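Local coordinates for sphingomyelinase-c (Listeria ivanovii, PDB 1ZWX), which belongs to the endonuclease/exonuclease/phosphatase family, whose members share the DNase I-like fold of two beta sheets packed together and flanked by helices, at residues N183-K186 with D187-I190; H206-L209 with K210-V214. All coordinates share one frame; numbering follows the deposited sequence.

Interaction 1 (N183-K186 with D187-I190); sequences NIPK and DEII
P185 and E188 lie side by side with their side chains pointing the same way, and this pairing marks the two ends of a type I beta turn, P185 to E188, that reverses the chain. The link that closes the turn is E188 N to P185 O, 3.0 Å long with an N-H...O angle of 155°; the donor stands well above the carbonyl plane. E188 places CG beside its own backbone N (chi1 -65°) and then runs extended, which carries the carboxylate along the proline ring: OE1 comes to 3.8 Å from P185 CG, and OE2 to 4.0 Å from P185 CD. At the corner, D187 brings OD1 back to the CB corner of the same ring. Its CG sits between the backbone N and the carbonyl carbon (chi1 55°), and OD1 ends 3.5 Å from P185 CB, so two carboxylates border one pyrrolidine.

Beneath the turn the contact is apolar. I184 and I190 reach toward each other tip to tip, with I184 CD1 3.6 Å from I190 CD1, and both are buried. The side chain of E188 crosses that of I184 at about a right angle, OE2 standing 4.1 Å from I184 CG2. That oxygen is not left to hydrocarbon alone, for H146 NE2 hydrogen-bonds to it and thereby fixes the far end of the glutamate.

The whole is a helix-to-strand connection: N183, with positive phi, leaves helix 161-182, and after the turn the chain enters strand 189-193. H146 of the adjoining parallel strand 143-151 lies against I184 and I190, while H256, in a loop beyond strand 248-252, touches I190 and hydrogen-bonds to the carbonyl of I184.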
loop_
_atom_site.group_PDB
_atom_site.type_symbol
_atom_site.label_atom_id
_atom_site.label_comp_id
_atom_site.label_asym_id
_atom_site.label_seq_id
_atom_site.Cartn_x
_atom_site.Cartn_y
_atom_site.Cartn_z
ATOM N N ASN A 183 16.226 15.976 -2.269
ATOM C CA ASN A 183 16.252 17.369 -2.724
ATOM C C ASN A 183 15.305 17.593 -3.889
ATOM O O ASN A 183 15.687 18.170 -4.906
ATOM C CB ASN A 183 17.671 17.775 -3.170
ATOM C CG ASN A 183 18.656 17.867 -2.019
ATOM O OD1 ASN A 183 18.308 18.280 -0.903
ATOM N ND2 ASN A 183 19.911 17.512 -2.296
ATOM N N ILE A 184 14.074 17.125 -3.748
ATOM C CA ILE A 184 13.075 17.304 -4.774
ATOM C C ILE A 184 12.607 18.761 -4.731
ATOM O O ILE A 184 12.282 19.268 -3.644
ATOM C CB ILE A 184 11.897 16.339 -4.559
ATOM C CG1 ILE A 184 12.389 14.885 -4.601
ATOM C CG2 ILE A 184 10.768 16.630 -5.533
ATOM C CD1 ILE A 184 11.398 13.868 -4.013
ATOM N N PRO A 185 12.603 19.448 -5.902
ATOM C CA PRO A 185 12.130 20.837 -5.965
ATOM C C PRO A 185 10.776 21.019 -5.327
ATOM O O PRO A 185 9.885 20.194 -5.505
ATOM C CB PRO A 185 12.053 21.117 -7.479
ATOM C CG PRO A 185 13.125 20.262 -8.062
ATOM C CD PRO A 185 13.077 18.978 -7.228
ATOM N N LYS A 186 10.615 22.120 -4.588
ATOM C CA LYS A 186 9.402 22.357 -3.823
ATOM C C LYS A 186 8.188 22.582 -4.688
ATOM O O LYS A 186 7.066 22.421 -4.219
ATOM C CB LYS A 186 9.607 23.539 -2.850
ATOM C CG LYS A 186 10.856 23.369 -1.986
ATOM C CD LYS A 186 10.763 22.097 -1.148
ATOM C CE LYS A 186 11.648 22.148 0.087
ATOM N NZ LYS A 186 11.187 21.172 1.105
ATOM N N ASP A 187 8.398 22.989 -5.945
ATOM C CA ASP A 187 7.267 23.189 -6.834
ATOM C C ASP A 187 6.809 21.861 -7.470
ATOM O O ASP A 187 5.913 21.858 -8.285
ATOM C CB ASP A 187 7.529 24.259 -7.916
ATOM C CG ASP A 187 8.777 23.984 -8.729
ATOM O OD1 ASP A 187 9.270 22.836 -8.762
ATOM O OD2 ASP A 187 9.272 24.926 -9.393
ATOM N N GLU A 188 7.390 20.744 -7.031
ATOM C CA GLU A 188 6.917 19.416 -7.469
ATOM C C GLU A 188 6.200 18.638 -6.349
ATOM O O GLU A 188 6.600 18.726 -5.185
ATOM C CB GLU A 188 8.096 18.631 -8.029
ATOM C CG GLU A 188 8.650 19.276 -9.279
ATOM C CD GLU A 188 9.869 18.587 -9.851
ATOM O OE1 GLU A 188 10.527 19.249 -10.672
ATOM O OE2 GLU A 188 10.196 17.407 -9.543
ATOM N N ILE A 189 5.163 17.884 -6.706
ATOM C CA ILE A 189 4.327 17.211 -5.715
ATOM C C ILE A 189 4.898 15.831 -5.325
ATOM O O ILE A 189 5.438 15.109 -6.164
ATOM C CB ILE A 189 2.874 17.099 -6.194
ATOM C CG1 ILE A 189 1.940 16.617 -5.061
ATOM C CG2 ILE A 189 2.789 16.209 -7.492
ATOM C CD1 ILE A 189 0.435 16.901 -5.243
ATOM N N ILE A 190 4.784 15.504 -4.026
ATOM C CA ILE A 190 5.179 14.193 -3.490
ATOM C C ILE A 190 3.958 13.591 -2.787
ATOM O O ILE A 190 3.302 14.243 -1.942
ATOM C CB ILE A 190 6.353 14.281 -2.500
ATOM C CG1 ILE A 190 7.518 15.055 -3.093
ATOM C CG2 ILE A 190 6.784 12.857 -2.018
ATOM C CD1 ILE A 190 8.665 15.273 -2.117
#

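Interaction 2 (H206-L209 with K210-V214); sequences HDML and KLLNV. Unlike the reference sequence in segment 206-209: L209 (reference Phe).
The C-terminal end of helix 203-212 is the setting here: H206 and K210, one turn apart, meet on its exposed side, and L209 meets V214 where the chain leaves the helix. The lysine bends at chi2 and again at chi4 (-19°, close to eclipsed), bringing NZ obliquely to the imidazole, 3.3 Å from H206 NE2. The angle there is poor for a direct hydrogen bond, and two waters do the joining. One accepts from K210 NZ and donates to H206 O at 2.8 Å, lying above one face of the ring, toward its rim; the other links K210 NZ with H206 NE2. At the other ring nitrogen, H206 ND1 donates in the ring plane to D207 OD1 (3.0 Å), using the anti lone pair of that oxygen. D207 OD2 is in turn salt-bridged to R165 of helix 161-182, so the carboxylate ties the imidazole to the neighbouring helix.

Helical bonds from L211 N to D207 O and from L212 N to M208 O carry the helix to its close, a Schellman motif in which N213 takes positive phi. Its 6→1 bond runs from V214 N to L209 O, 2.9 Å at 160°, in the carbonyl plane; the 5→2 bond, N213 N to K210 O, is weak (3.4 Å). The motif's apolar contact is L209 with V214, crossing at about a right angle, with L209 CD2 3.8 Å from V214 CG2. On the buried side, M208 CG lies 3.8 Å from L212 CD1; both residues pack on M172 of helix 161-182, and M208 and V214 share F251 of strand 248-252.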
loop_
_atom_site.group_PDB
_atom_site.type_symbol
_atom_site.label_atom_id
_atom_site.label_comp_id
_atom_site.label_asym_id
_atom_site.label_seq_id
_atom_site.Cartn_x
_atom_site.Cartn_y
_atom_site.Cartn_z
ATOM N N HIS A 206 -1.856 11.521 15.043
ATOM C CA HIS A 206 -1.320 12.878 15.216
ATOM C C HIS A 206 0.156 12.932 14.971
ATOM O O HIS A 206 0.634 13.770 14.182
ATOM C CB HIS A 206 -1.655 13.449 16.623
ATOM C CG HIS A 206 -0.933 14.728 16.931
ATOM N ND1 HIS A 206 0.399 14.768 17.287
ATOM C CD2 HIS A 206 -1.351 16.019 16.899
ATOM C CE1 HIS A 206 0.772 16.024 17.463
ATOM N NE2 HIS A 206 -0.270 16.804 17.228
ATOM N N ASP A 207 0.907 12.032 15.611
ATOM C CA ASP A 207 2.347 12.026 15.466
ATOM C C ASP A 207 2.824 11.658 14.062
ATOM O O ASP A 207 3.850 12.170 13.598
ATOM C CB ASP A 207 2.986 11.078 16.475
ATOM C CG ASP A 207 3.016 11.666 17.895
ATOM O OD1 ASP A 207 2.319 12.678 18.185
ATOM O OD2 ASP A 207 3.725 11.082 18.708
ATOM N N MET A 208 2.120 10.724 13.427
ATOM C CA MET A 208 2.442 10.333 12.035
ATOM C C MET A 208 2.406 11.550 11.105
ATOM O O MET A 208 3.287 11.699 10.254
ATOM C CB MET A 208 1.448 9.307 11.508
ATOM C CG MET A 208 1.648 9.011 9.984
ATOM S SD MET A 208 0.757 7.529 9.460
ATOM C CE MET A 208 -0.917 8.047 9.576
ATOM N N LEU A 209 1.391 12.396 11.272
ATOM C CA LEU A 209 1.295 13.646 10.474
ATOM C C LEU A 209 2.600 14.434 10.576
ATOM O O LEU A 209 3.159 14.906 9.556
ATOM C CB LEU A 209 0.033 14.477 10.810
ATOM C CG LEU A 209 -1.356 13.837 10.616
ATOM C CD1 LEU A 209 -2.486 14.815 10.858
ATOM C CD2 LEU A 209 -1.513 13.122 9.258
ATOM N N LYS A 210 3.164 14.509 11.783
ATOM C CA LYS A 210 4.402 15.252 11.970
ATOM C C LYS A 210 5.627 14.542 11.430
ATOM O O LYS A 210 6.558 15.173 10.922
ATOM C CB LYS A 210 4.618 15.602 13.474
ATOM C CG LYS A 210 3.552 16.515 14.077
ATOM C CD LYS A 210 3.645 17.936 13.488
ATOM C CE LYS A 210 2.762 18.982 14.205
ATOM N NZ LYS A 210 1.676 18.357 15.009
ATOM N N LEU A 211 5.659 13.221 11.580
ATOM C CA LEU A 211 6.855 12.456 11.215
ATOM C C LEU A 211 7.000 12.330 9.688
ATOM O O LEU A 211 8.113 12.304 9.186
ATOM C CB LEU A 211 6.780 11.043 11.800
ATOM C CG LEU A 211 6.978 10.933 13.326
ATOM C CD1 LEU A 211 6.538 9.552 13.856
ATOM C CD2 LEU A 211 8.418 11.177 13.650
ATOM N N LEU A 212 5.880 12.190 9.003
ATOM C CA LEU A 212 5.849 12.145 7.509
ATOM C C LEU A 212 5.718 13.532 6.901
ATOM O O LEU A 212 5.855 13.688 5.666
ATOM C CB LEU A 212 4.659 11.317 7.023
ATOM C CG LEU A 212 4.710 9.784 7.228
ATOM C CD1 LEU A 212 3.468 9.163 6.618
ATOM C CD2 LEU A 212 5.995 9.156 6.647
ATOM N N ASN A 213 5.421 14.533 7.741
ATOM C CA ASN A 213 5.170 15.911 7.270
ATOM C C ASN A 213 3.996 15.970 6.272
ATOM O O ASN A 213 4.152 16.421 5.133
ATOM C CB ASN A 213 6.469 16.501 6.666
ATOM C CG ASN A 213 6.364 18.006 6.399
ATOM O OD1 ASN A 213 6.994 18.545 5.460
ATOM N ND2 ASN A 213 5.549 18.674 7.173
ATOM N N VAL A 214 2.830 15.492 6.694
ATOM C CA VAL A 214 1.653 15.431 5.848
ATOM C C VAL A 214 0.468 15.926 6.663
ATOM O O VAL A 214 0.564 16.007 7.889
ATOM C CB VAL A 214 1.382 13.968 5.317
ATOM C CG1 VAL A 214 2.571 13.462 4.505
ATOM C CG2 VAL A 214 1.078 12.994 6.473
HETATM O O HOH W 1 -0.314 16.391 13.824
HETATM O O HOH W 2 -0.553 19.674 16.570
#

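How the interactions relate
From the N terminus, the two contacts come in series: interaction 1 is complete before interaction 2 begins, and they neither nest nor cross. Interaction 1 closes a beta turn, taking the chain from the end of helix 161-182 into strand 189-193; interaction 2 closes no loop but spans the last turns of helix 203-212 and its C-terminal cap. Their centres lie about 18 Å apart and their nearest atoms about 7 Å, without touching. What they share is surroundings: helix 161-182 leads into the first and packs against the second. The loop after strand 248-252 borders both, and the strand itself, beside 189-193 in the same six-stranded sheet, packs on interaction 2.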